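Long-range contacts in alpha-1,2-mannosidase (Bacteroides thetaiotaomicron, PDB 2WVY), which probably hydrolyses alpha-1,2-linked mannose from glycans as a calcium-dependent enzyme of glycoside hydrolase family 92: residues F64-Q69 with G78-M83; F116-Q121 with S136-E141; D142-V147 with C216-F221; Y292-F297 with T631-V636. All blocks are in the same frame, centred on the assembly; numbering follows the deposited sequence. Where two conformers were deposited one is given.

Contact 1: residues F64-Q69 with G78-M83; sequences FRQTHQ and GTFSIM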
# COMPACT_ATOMS: atom_id res chain seq x y z
N PHE A 64 -34.44 -24.11 -8.45
CA PHE A 64 -34.87 -22.80 -8.88
C PHE A 64 -35.75 -22.25 -7.77
O PHE A 64 -36.79 -22.82 -7.47
CB PHE A 64 -35.63 -22.93 -10.20
CG PHE A 64 -34.77 -23.44 -11.31
CD1 PHE A 64 -34.02 -22.56 -12.08
CD2 PHE A 64 -34.67 -24.81 -11.56
CE1 PHE A 64 -33.21 -23.02 -13.11
CE2 PHE A 64 -33.84 -25.28 -12.59
CZ PHE A 64 -33.12 -24.38 -13.37
N ARG A 65 -35.29 -21.15 -7.16
CA ARG A 65 -35.84 -20.61 -5.93
C ARG A 65 -36.84 -19.50 -6.20
O ARG A 65 -36.59 -18.63 -7.04
CB ARG A 65 -34.72 -20.01 -5.07
CG ARG A 65 -33.84 -21.04 -4.30
CD ARG A 65 -34.27 -21.21 -2.83
NE ARG A 65 -33.97 -20.01 -2.04
CZ ARG A 65 -32.75 -19.65 -1.68
NH1 ARG A 65 -31.71 -20.43 -1.99
NH2 ARG A 65 -32.56 -18.53 -0.98
N GLN A 66 -37.95 -19.52 -5.47
CA GLN A 66 -38.75 -18.31 -5.33
C GLN A 66 -38.05 -17.61 -4.21
O GLN A 66 -37.92 -18.19 -3.13
CB GLN A 66 -40.17 -18.63 -4.88
CG GLN A 66 -40.98 -17.36 -4.59
CD GLN A 66 -42.29 -17.62 -3.86
OE1 GLN A 66 -42.31 -17.84 -2.65
NE2 GLN A 66 -43.40 -17.58 -4.59
N THR A 67 -37.58 -16.38 -4.44
CA THR A 67 -36.73 -15.69 -3.48
C THR A 67 -37.16 -14.24 -3.21
O THR A 67 -37.83 -13.62 -4.05
CB THR A 67 -35.25 -15.74 -3.93
OG1 THR A 67 -34.43 -15.13 -2.93
CG2 THR A 67 -35.04 -14.99 -5.27
N HIS A 68 -36.80 -13.70 -2.05
CA HIS A 68 -37.05 -12.29 -1.77
C HIS A 68 -35.77 -11.56 -1.36
O HIS A 68 -35.80 -10.38 -0.98
CB HIS A 68 -38.13 -12.15 -0.69
CG HIS A 68 -39.36 -12.94 -0.99
ND1 HIS A 68 -40.31 -12.53 -1.90
CD2 HIS A 68 -39.75 -14.17 -0.57
CE1 HIS A 68 -41.25 -13.44 -2.00
NE2 HIS A 68 -40.94 -14.45 -1.20
N GLN A 69 -34.64 -12.27 -1.46
CA GLN A 69 -33.40 -11.80 -0.85
C GLN A 69 -32.86 -10.51 -1.44
O GLN A 69 -32.54 -10.46 -2.62
CB GLN A 69 -32.33 -12.89 -0.96
CG GLN A 69 -30.96 -12.43 -0.57
CD GLN A 69 -29.97 -13.57 -0.52
OE1 GLN A 69 -30.18 -14.57 0.18
NE2 GLN A 69 -28.88 -13.45 -1.30
N GLY A 78 -39.55 -16.56 3.21
CA GLY A 78 -40.65 -16.91 2.33
C GLY A 78 -40.18 -17.62 1.07
O GLY A 78 -40.68 -17.33 -0.01
N THR A 79 -39.26 -18.56 1.21
CA THR A 79 -38.60 -19.15 0.06
C THR A 79 -38.79 -20.68 -0.07
O THR A 79 -38.82 -21.43 0.93
CB THR A 79 -37.08 -18.74 0.05
OG1 THR A 79 -36.47 -19.19 -1.16
CG2 THR A 79 -36.33 -19.32 1.26
N PHE A 80 -38.97 -21.13 -1.30
CA PHE A 80 -39.02 -22.56 -1.61
C PHE A 80 -38.40 -22.78 -2.98
O PHE A 80 -38.15 -21.81 -3.69
CB PHE A 80 -40.46 -23.10 -1.55
CG PHE A 80 -41.35 -22.65 -2.70
CD1 PHE A 80 -41.50 -23.45 -3.83
CD2 PHE A 80 -42.09 -21.48 -2.61
CE1 PHE A 80 -42.32 -23.07 -4.85
CE2 PHE A 80 -42.92 -21.08 -3.64
CZ PHE A 80 -43.03 -21.87 -4.77
N SER A 81 -38.15 -24.03 -3.36
CA SER A 81 -37.58 -24.25 -4.68
C SER A 81 -38.16 -25.45 -5.39
O SER A 81 -38.72 -26.35 -4.77
CB SER A 81 -36.06 -24.39 -4.62
OG SER A 81 -35.72 -25.67 -4.09
N ILE A 82 -37.99 -25.42 -6.71
CA ILE A 82 -38.45 -26.44 -7.63
C ILE A 82 -37.22 -26.91 -8.42
O ILE A 82 -36.46 -26.10 -8.95
CB ILE A 82 -39.50 -25.83 -8.59
CG1 ILE A 82 -40.76 -25.42 -7.80
CG2 ILE A 82 -39.84 -26.77 -9.76
CD1 ILE A 82 -41.76 -24.62 -8.63
N MET A 83 -37.02 -28.22 -8.51
CA MET A 83 -35.88 -28.74 -9.25
C MET A 83 -36.29 -29.96 -10.07
O MET A 83 -36.59 -31.01 -9.52
CB MET A 83 -34.78 -29.13 -8.28
CG MET A 83 -33.49 -29.52 -8.95
SD MET A 83 -32.89 -28.23 -10.08
CE MET A 83 -31.30 -28.94 -10.48

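Contact 2: residues F116-Q121 with S136-E141; sequences FNNGLQ and SFPEKE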
# COMPACT_ATOMS: atom_id res chain seq x y z
N PHE A 116 -28.83 -28.85 -18.70
CA PHE A 116 -27.83 -29.52 -17.88
C PHE A 116 -26.96 -30.45 -18.72
O PHE A 116 -27.28 -30.73 -19.87
CB PHE A 116 -28.51 -30.25 -16.72
CG PHE A 116 -29.30 -29.31 -15.84
CD1 PHE A 116 -28.67 -28.58 -14.86
CD2 PHE A 116 -30.66 -29.12 -16.04
CE1 PHE A 116 -29.40 -27.70 -14.06
CE2 PHE A 116 -31.39 -28.23 -15.26
CZ PHE A 116 -30.75 -27.53 -14.26
N ASN A 117 -25.84 -30.89 -18.17
CA ASN A 117 -24.95 -31.77 -18.92
C ASN A 117 -25.69 -33.04 -19.32
O ASN A 117 -25.38 -33.62 -20.35
CB ASN A 117 -23.66 -32.07 -18.14
CG ASN A 117 -22.76 -30.84 -17.99
OD1 ASN A 117 -23.06 -29.77 -18.54
ND2 ASN A 117 -21.66 -30.98 -17.24
N ASN A 118 -26.68 -33.46 -18.54
CA ASN A 118 -27.39 -34.68 -18.91
C ASN A 118 -28.45 -34.43 -19.98
O ASN A 118 -29.20 -35.33 -20.35
CB ASN A 118 -28.02 -35.35 -17.68
CG ASN A 118 -29.08 -34.48 -17.04
OD1 ASN A 118 -29.49 -33.47 -17.61
ND2 ASN A 118 -29.52 -34.86 -15.85
N GLY A 119 -28.54 -33.21 -20.48
CA GLY A 119 -29.50 -32.92 -21.55
C GLY A 119 -30.90 -32.48 -21.11
O GLY A 119 -31.71 -32.13 -21.96
N LEU A 120 -31.18 -32.49 -19.81
CA LEU A 120 -32.45 -31.98 -19.31
C LEU A 120 -32.47 -30.47 -19.54
O LEU A 120 -31.52 -29.77 -19.21
CB LEU A 120 -32.65 -32.29 -17.80
CG LEU A 120 -34.03 -31.89 -17.22
CD1 LEU A 120 -34.49 -32.76 -16.04
CD2 LEU A 120 -34.09 -30.39 -16.84
N GLN A 121 -33.56 -29.97 -20.11
CA GLN A 121 -33.65 -28.54 -20.37
C GLN A 121 -34.79 -27.94 -19.58
O GLN A 121 -35.86 -28.53 -19.46
CB GLN A 121 -33.82 -28.23 -21.86
CG GLN A 121 -33.76 -26.73 -22.19
CD GLN A 121 -35.12 -26.05 -22.11
OE1 GLN A 121 -36.16 -26.68 -22.34
NE2 GLN A 121 -35.13 -24.75 -21.79
N SER A 136 -37.97 -30.00 -20.51
CA SER A 136 -37.78 -31.04 -21.50
C SER A 136 -36.86 -32.11 -20.93
O SER A 136 -35.67 -31.86 -20.70
CB SER A 136 -37.18 -30.44 -22.77
OG SER A 136 -36.88 -31.46 -23.71
N PHE A 137 -37.41 -33.29 -20.68
CA PHE A 137 -36.67 -34.40 -20.08
C PHE A 137 -35.90 -35.20 -21.13
O PHE A 137 -36.43 -35.46 -22.22
CB PHE A 137 -37.63 -35.37 -19.35
CG PHE A 137 -38.24 -34.81 -18.09
CD1 PHE A 137 -37.51 -34.78 -16.90
CD2 PHE A 137 -39.54 -34.33 -18.08
CE1 PHE A 137 -38.08 -34.29 -15.74
CE2 PHE A 137 -40.12 -33.83 -16.93
CZ PHE A 137 -39.38 -33.80 -15.75
N PRO A 138 -34.69 -35.65 -20.79
CA PRO A 138 -33.96 -36.56 -21.64
C PRO A 138 -34.72 -37.87 -21.75
O PRO A 138 -35.32 -38.34 -20.79
CB PRO A 138 -32.65 -36.80 -20.88
CG PRO A 138 -32.58 -35.73 -19.86
CD PRO A 138 -33.99 -35.40 -19.52
N GLU A 139 -34.69 -38.46 -22.93
CA GLU A 139 -35.47 -39.66 -23.18
C GLU A 139 -34.85 -40.85 -22.45
O GLU A 139 -33.65 -40.88 -22.19
CB GLU A 139 -35.54 -39.93 -24.70
N LYS A 140 -35.69 -41.83 -22.11
CA LYS A 140 -35.18 -43.06 -21.53
C LYS A 140 -34.58 -42.88 -20.13
O LYS A 140 -33.86 -43.76 -19.66
CB LYS A 140 -34.14 -43.69 -22.47
N GLU A 141 -34.85 -41.76 -19.46
CA GLU A 141 -34.42 -41.58 -18.07
C GLU A 141 -35.62 -41.32 -17.19
O GLU A 141 -36.60 -40.72 -17.64
CB GLU A 141 -33.47 -40.39 -17.95
CG GLU A 141 -32.18 -40.51 -18.72
CD GLU A 141 -31.13 -41.32 -17.98
OE1 GLU A 141 -31.43 -41.90 -16.90
OE2 GLU A 141 -29.99 -41.37 -18.48
O HOH W 1 -34.21 -31.64 -24.00

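Contact 3: residues D142-V147 with C216-F221; sequences DQYVVV and CAYLKF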
# COMPACT_ATOMS: atom_id res chain seq x y z
N ASP A 142 -35.56 -41.73 -15.94
CA ASP A 142 -36.61 -41.37 -14.99
C ASP A 142 -36.81 -39.83 -14.94
O ASP A 142 -35.85 -39.08 -14.98
CB ASP A 142 -36.27 -41.93 -13.61
CG ASP A 142 -36.50 -43.43 -13.52
OD1 ASP A 142 -37.32 -43.96 -14.29
OD2 ASP A 142 -35.86 -44.09 -12.68
N GLN A 143 -38.06 -39.39 -14.83
CA GLN A 143 -38.39 -37.97 -14.84
C GLN A 143 -39.00 -37.52 -13.52
O GLN A 143 -40.09 -37.97 -13.16
CB GLN A 143 -39.39 -37.64 -15.96
CG GLN A 143 -39.06 -38.19 -17.34
CD GLN A 143 -40.24 -38.04 -18.30
OE1 GLN A 143 -41.35 -37.61 -17.89
NE2 GLN A 143 -40.02 -38.38 -19.57
N TYR A 144 -38.34 -36.60 -12.83
CA TYR A 144 -38.81 -36.10 -11.55
C TYR A 144 -38.89 -34.59 -11.47
O TYR A 144 -38.20 -33.88 -12.20
CB TYR A 144 -37.87 -36.53 -10.43
CG TYR A 144 -37.74 -38.01 -10.24
CD1 TYR A 144 -38.68 -38.72 -9.51
CD2 TYR A 144 -36.65 -38.71 -10.75
CE1 TYR A 144 -38.56 -40.09 -9.32
CE2 TYR A 144 -36.52 -40.07 -10.56
CZ TYR A 144 -37.47 -40.75 -9.86
OH TYR A 144 -37.33 -42.10 -9.67
N VAL A 145 -39.73 -34.11 -10.55
CA VAL A 145 -39.59 -32.75 -10.05
C VAL A 145 -39.56 -32.83 -8.54
O VAL A 145 -40.42 -33.45 -7.92
CB VAL A 145 -40.75 -31.82 -10.47
CG1 VAL A 145 -40.60 -30.48 -9.78
CG2 VAL A 145 -40.79 -31.62 -12.00
N VAL A 146 -38.58 -32.18 -7.93
CA VAL A 146 -38.52 -32.10 -6.49
C VAL A 146 -38.90 -30.71 -6.01
O VAL A 146 -38.45 -29.69 -6.57
CB VAL A 146 -37.12 -32.43 -5.95
CG1 VAL A 146 -37.06 -32.13 -4.47
CG2 VAL A 146 -36.77 -33.89 -6.22
N VAL A 147 -39.75 -30.67 -4.98
CA VAL A 147 -40.15 -29.42 -4.37
C VAL A 147 -39.50 -29.38 -2.99
O VAL A 147 -39.66 -30.31 -2.19
CB VAL A 147 -41.69 -29.27 -4.27
CG1 VAL A 147 -42.07 -27.98 -3.52
CG2 VAL A 147 -42.35 -29.26 -5.68
N CYS A 216 -39.50 -31.78 1.81
CA CYS A 216 -39.41 -31.83 0.36
C CYS A 216 -40.44 -32.83 -0.16
O CYS A 216 -40.93 -33.66 0.60
CB CYS A 216 -38.01 -32.25 -0.09
SG CYS A 216 -36.69 -31.09 0.41
N ALA A 217 -40.77 -32.74 -1.44
CA ALA A 217 -41.65 -33.72 -2.05
C ALA A 217 -41.10 -34.01 -3.43
O ALA A 217 -40.39 -33.19 -4.01
CB ALA A 217 -43.08 -33.18 -2.14
N TYR A 218 -41.39 -35.20 -3.95
CA TYR A 218 -41.05 -35.48 -5.33
C TYR A 218 -42.29 -35.91 -6.07
O TYR A 218 -43.23 -36.45 -5.48
CB TYR A 218 -39.96 -36.55 -5.44
CG TYR A 218 -40.43 -37.98 -5.26
CD1 TYR A 218 -41.00 -38.69 -6.32
CD2 TYR A 218 -40.30 -38.62 -4.03
CE1 TYR A 218 -41.43 -40.00 -6.16
CE2 TYR A 218 -40.73 -39.93 -3.85
CZ TYR A 218 -41.29 -40.61 -4.92
OH TYR A 218 -41.71 -41.90 -4.74
N LEU A 219 -42.29 -35.63 -7.38
CA LEU A 219 -43.31 -36.14 -8.29
C LEU A 219 -42.56 -36.80 -9.42
O LEU A 219 -41.49 -36.32 -9.83
CB LEU A 219 -44.16 -35.01 -8.87
CG LEU A 219 -44.88 -33.98 -8.00
CD1 LEU A 219 -45.81 -34.66 -7.01
CD2 LEU A 219 -43.88 -33.08 -7.27
N LYS A 220 -43.12 -37.89 -9.92
CA LYS A 220 -42.50 -38.63 -11.00
C LYS A 220 -43.43 -38.60 -12.22
O LYS A 220 -44.63 -38.83 -12.08
CB LYS A 220 -42.24 -40.08 -10.57
CG LYS A 220 -41.47 -40.89 -11.60
CD LYS A 220 -41.10 -42.24 -11.03
CE LYS A 220 -39.96 -42.91 -11.78
NZ LYS A 220 -40.38 -43.56 -13.05
N PHE A 221 -42.89 -38.29 -13.39
CA PHE A 221 -43.73 -38.17 -14.58
C PHE A 221 -43.41 -39.19 -15.66
O PHE A 221 -42.46 -39.97 -15.57
CB PHE A 221 -43.68 -36.75 -15.15
CG PHE A 221 -44.05 -35.71 -14.16
CD1 PHE A 221 -45.36 -35.31 -14.02
CD2 PHE A 221 -43.10 -35.18 -13.31
CE1 PHE A 221 -45.71 -34.36 -13.07
CE2 PHE A 221 -43.45 -34.24 -12.36
CZ PHE A 221 -44.75 -33.83 -12.25
O HOH W 2 -40.16 -41.20 -15.26

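Contact 4: residues Y292-F297 with T631-V636; sequences YRTLLF and TSAWYV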
# COMPACT_ATOMS: atom_id res chain seq x y z
N TYR A 292 -32.06 -2.18 -14.88
CA TYR A 292 -32.81 -3.35 -14.48
C TYR A 292 -32.66 -3.64 -12.99
O TYR A 292 -33.65 -3.90 -12.33
CB TYR A 292 -32.36 -4.54 -15.33
CG TYR A 292 -32.33 -5.89 -14.66
CD1 TYR A 292 -33.49 -6.67 -14.56
CD2 TYR A 292 -31.15 -6.41 -14.16
CE1 TYR A 292 -33.46 -7.94 -13.98
CE2 TYR A 292 -31.11 -7.68 -13.56
CZ TYR A 292 -32.26 -8.43 -13.48
OH TYR A 292 -32.22 -9.68 -12.88
N ARG A 293 -31.42 -3.61 -12.48
CA ARG A 293 -31.15 -3.79 -11.05
C ARG A 293 -31.87 -2.74 -10.22
O ARG A 293 -32.32 -3.02 -9.10
CB ARG A 293 -29.66 -3.63 -10.78
CG ARG A 293 -28.82 -4.78 -11.27
CD ARG A 293 -28.87 -5.91 -10.28
NE ARG A 293 -28.51 -7.19 -10.91
CZ ARG A 293 -28.83 -8.38 -10.40
NH1 ARG A 293 -29.51 -8.48 -9.26
NH2 ARG A 293 -28.48 -9.48 -11.05
N THR A 294 -31.93 -1.52 -10.74
CA THR A 294 -32.55 -0.44 -10.01
C THR A 294 -34.07 -0.59 -9.92
O THR A 294 -34.67 -0.09 -8.98
CB THR A 294 -32.16 0.92 -10.61
OG1 THR A 294 -30.72 1.01 -10.67
CG2 THR A 294 -32.68 2.04 -9.75
N LEU A 295 -34.68 -1.29 -10.87
CA LEU A 295 -36.15 -1.46 -10.87
C LEU A 295 -36.65 -2.69 -10.08
O LEU A 295 -37.85 -2.99 -10.07
CB LEU A 295 -36.72 -1.54 -12.30
CG LEU A 295 -36.39 -0.42 -13.29
CD1 LEU A 295 -37.22 -0.56 -14.57
CD2 LEU A 295 -36.60 0.95 -12.65
N LEU A 296 -35.73 -3.39 -9.43
CA LEU A 296 -36.09 -4.56 -8.62
C LEU A 296 -36.55 -4.23 -7.18
O LEU A 296 -37.53 -4.82 -6.71
CB LEU A 296 -34.92 -5.57 -8.59
CG LEU A 296 -34.56 -6.23 -9.94
CD1 LEU A 296 -33.34 -7.17 -9.80
CD2 LEU A 296 -35.74 -7.01 -10.50
N PHE A 297 -35.85 -3.32 -6.49
CA PHE A 297 -36.14 -3.08 -5.06
C PHE A 297 -36.73 -1.71 -4.84
O PHE A 297 -36.53 -0.84 -5.70
CB PHE A 297 -34.93 -3.36 -4.19
CG PHE A 297 -34.42 -4.74 -4.35
CD1 PHE A 297 -34.92 -5.78 -3.58
CD2 PHE A 297 -33.43 -5.02 -5.29
CE1 PHE A 297 -34.43 -7.06 -3.73
CE2 PHE A 297 -32.95 -6.30 -5.44
CZ PHE A 297 -33.45 -7.33 -4.67
N THR A 631 -23.98 0.47 -6.82
CA THR A 631 -23.82 1.69 -7.59
C THR A 631 -24.67 1.72 -8.86
O THR A 631 -24.51 2.62 -9.68
CB THR A 631 -22.38 1.83 -8.04
OG1 THR A 631 -21.96 0.61 -8.68
CG2 THR A 631 -21.48 2.12 -6.85
N SER A 632 -25.58 0.77 -9.01
CA SER A 632 -26.37 0.69 -10.23
C SER A 632 -27.05 2.01 -10.61
O SER A 632 -26.93 2.46 -11.74
CB SER A 632 -27.37 -0.45 -10.14
OG SER A 632 -26.66 -1.68 -10.24
N ALA A 633 -27.76 2.61 -9.66
CA ALA A 633 -28.49 3.86 -9.88
C ALA A 633 -27.55 5.05 -10.07
O ALA A 633 -27.86 5.98 -10.81
CB ALA A 633 -29.48 4.11 -8.73
N TRP A 634 -26.41 5.02 -9.39
CA TRP A 634 -25.39 6.05 -9.57
C TRP A 634 -24.94 6.06 -11.04
O TRP A 634 -24.73 7.12 -11.64
CB TRP A 634 -24.19 5.79 -8.62
CG TRP A 634 -23.03 6.78 -8.75
CD1 TRP A 634 -22.73 7.82 -7.90
CD2 TRP A 634 -22.02 6.81 -9.77
NE1 TRP A 634 -21.60 8.49 -8.34
CE2 TRP A 634 -21.15 7.89 -9.49
CE3 TRP A 634 -21.78 6.03 -10.91
CZ2 TRP A 634 -20.06 8.20 -10.30
CZ3 TRP A 634 -20.69 6.34 -11.71
CH2 TRP A 634 -19.85 7.42 -11.41
N TYR A 635 -24.80 4.87 -11.62
CA TYR A 635 -24.37 4.76 -13.01
C TYR A 635 -25.46 5.27 -13.95
O TYR A 635 -25.19 6.00 -14.92
CB TYR A 635 -24.02 3.30 -13.35
CG TYR A 635 -23.45 3.11 -14.74
CD1 TYR A 635 -22.06 3.09 -14.96
CD2 TYR A 635 -24.28 2.96 -15.84
CE1 TYR A 635 -21.54 2.91 -16.24
CE2 TYR A 635 -23.77 2.78 -17.12
CZ TYR A 635 -22.41 2.75 -17.31
OH TYR A 635 -21.92 2.58 -18.59
N VAL A 636 -26.70 4.88 -13.67
CA VAL A 636 -27.83 5.30 -14.51
C VAL A 636 -27.92 6.83 -14.55
O VAL A 636 -28.01 7.42 -15.63
CB VAL A 636 -29.17 4.71 -14.01
CG1 VAL A 636 -30.31 5.27 -14.81
CG2 VAL A 636 -29.17 3.16 -14.10

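Contact 1: residues F64-Q69 with G78-M83
In the beta-sandwich domain at the N-terminal side of this family 92 enzyme, strand 64-67 pairs antiparallel with strand 80-83, Phe64 facing Ile82 and Arg65 facing Ser81. Phe64 N donates to Ile82 O at 2.9 Å, and Ile82 N answers to Phe64 O at 3.0 Å. Beside this pair Met83 SD lies 4.0 Å from Phe64 CE2, an oblique Met-aromatic contact. Gln66 N donates to Phe80 O at 2.9 Å, and side chains add further bonds alongside. Thr79 OG1 stands anti to the backbone N (chi1 -173°), which lets it donate to Gln66 O at 2.6 Å. The same oxygen accepts from Arg65 NE at 2.8 Å, lying only 13° out of the guanidinium plane. The Gln66 amide is turned 70° against the Phe80 ring, with OE1 3.4 Å from CE2, while its NE2 bonds Ser235. Arg65 NH2 forms a salt bridge with Asp76, which also holds Thr67 OG1. A leucine in place of Arg65 would probably leave Thr79 OG1 without its donor and Asp76 without its cationic mate. Giving one bond and taking another, the buried Thr79 hydroxyl is fixed in rotation and ties a backbone carbonyl to a charged network.

Contact 2: residues F116-Q121 with S136-E141
Gln121 and Ser136 form an antiparallel hydrogen-bonded pair near the rim of the N-terminal beta-sandwich, at the ends of strands 121-126 and 130-136. The direct polar links are backbone bonds: Gln121 N donates almost straight (173°) to Ser136 O at 2.9 Å, and Ser136 N donates to Gln121 O at 2.8 Å. In the conformer given, a water joins Gly119 O to Ser136 OG. Gln121 NE2 bonds Ser113 OG. Within 116-121, a type I turn (Phe116 to Gly119) overlaps an Asx turn, Asn118 OD1 accepting from Leu120 N.

Van der Waals contacts make up the other part. Leu120 CG lies anti to the backbone N (chi1 -175°), which places CD1 alongside the Phe137 ring, 3.7 Å from its CD1. Pro138 crosses Leu120, its CD 3.8 Å from Leu120 CB, and its CG lies 3.4 Å from Asn118 O. Both Leu120 and Pro138 also touch Ala86 of strand 80-86. An alanine in place of Leu120 would probably open a gap between Phe137, Pro138 and Ala86 and take away one support of the ring. Two nearly straight backbone bonds thus set the alignment, and apolar contact of buried Leu120 with Phe137 and Pro138 carries it past the bonded pair.

Contact 3: residues D142-V147 with C216-F221
The Tyr144 ring meets strand 216-221 with its edge at Leu219 O, which lies near the ring plane. Tyr218 comes alongside it, pointing the same way, with the planes 79° apart and the two CD1 atoms at 3.9 Å, an oblique pair; Tyr218 OH ends on His205 ND1. Lys220 crosses Tyr144 obliquely, its CD 3.7 Å from Tyr144 CE1. On the reverse of the sheet the Phe221 ring takes Val145 CG2 obliquely, 3.8 Å from CE2, and also meets the Phe188 ring.

Between these two layers of side chains the strands pair antiparallel. Val145 and Leu219 exchange backbone bonds, Val145 N to Leu219 O at 2.9 Å, and Val147 and Ala217 do likewise, Ala217 N reaching Val147 O at 2.8 Å. Phe221 N adds a bond to Gln143 O.

The Lys220 chain is extended as far as CE, crossing the tyrosine, and bends at its last torsion (chi4 -80°), which carries NZ to Asp142 in a salt bridge whose NZ-OD1 hydrogen bond, at 3.3 Å, is weak. A water joins NZ to Gln143 N and Phe221 O, so the end of the pairing is bridged.

Gln143, Val145, Val147, Ala217, Leu219 and Phe221 share one face, where strands 154-159, 182-188 and 229-236 pack against most of them in the sandwich interior; Gln143 OE1 bonds Val223 N. The chemistry is split accordingly: mostly aliphatic and phenyl groups on the inner face, and on the other Val146 and Tyr218, touched by Leu89, beside Tyr144 and a lysine whose charge is probably steadied by Asp142 and the water.

Contact 4: residues Y292-F297 with T631-V636
Thr294 meets Ser632 and Ala633 where the C-terminal end of helix 281-294 packs against the first turn of helix 632-640, within the helical catalytic domain, which in family 92 is an (alpha/alpha)6 barrel. The contact is small and made by van der Waals touches. Thr294 OG1 lies 3.7 Å from Ser632 CB, and its CG2 rests 3.9 Å from the methyl of Ala633. The backbones come close here, the CA atoms of Thr294 and Ala633 being 5.9 Å apart, as short side chains allow. Arg293 adds its aliphatic root, CB sitting 3.6 Å from Ser632 OG.

The polar ends are held from outside the pair. Chi1 of Thr294 (-55°) sets OG1 beside its own backbone N, from where it bonds Cys290 O one turn back in the helix. Ser632 OG is engaged by Tyr622 OH and Gly629 O. Val338 and Leu341 of helix 338-345 pack on Thr294, while Val338 also touches Ala633, so a third helix closes over this junction.

Arg293 bends at chi2 (-81°), which leads its guanidinium off toward the N-terminal part of the chain, where NH2 bonds Tyr29 O. Over one face of that guanidinium stands Tyr292 CE2, 3.6 Å above the plane and offset toward the rim.

Overall arrangement
Contacts 1, 2 and 3 lie in the N-terminal beta-sandwich and touch one another, whereas contact 4 belongs to the catalytic domain. Contacts 1 and 3 are neighbours through strands 80-86 and 143-148, Met83 O standing 2.8 Å from Val146 N, a probable hydrogen bond. Phe116 joins contact 2 to contact 1, its CZ 4.0 Å from Phe64 CZ. Phe137 CD1 of contact 2 packs 3.6 Å from Gln143 CB of contact 3. Contact 4 stays about 22 Å from contact 3 (nearest atoms) but reaches contact 1, Phe297 CZ being 3.8 Å from Gln69 O. Tyr29 bonds both Gln69 and Arg293, linking the two domains, between which, as in relatives, the active site probably lies.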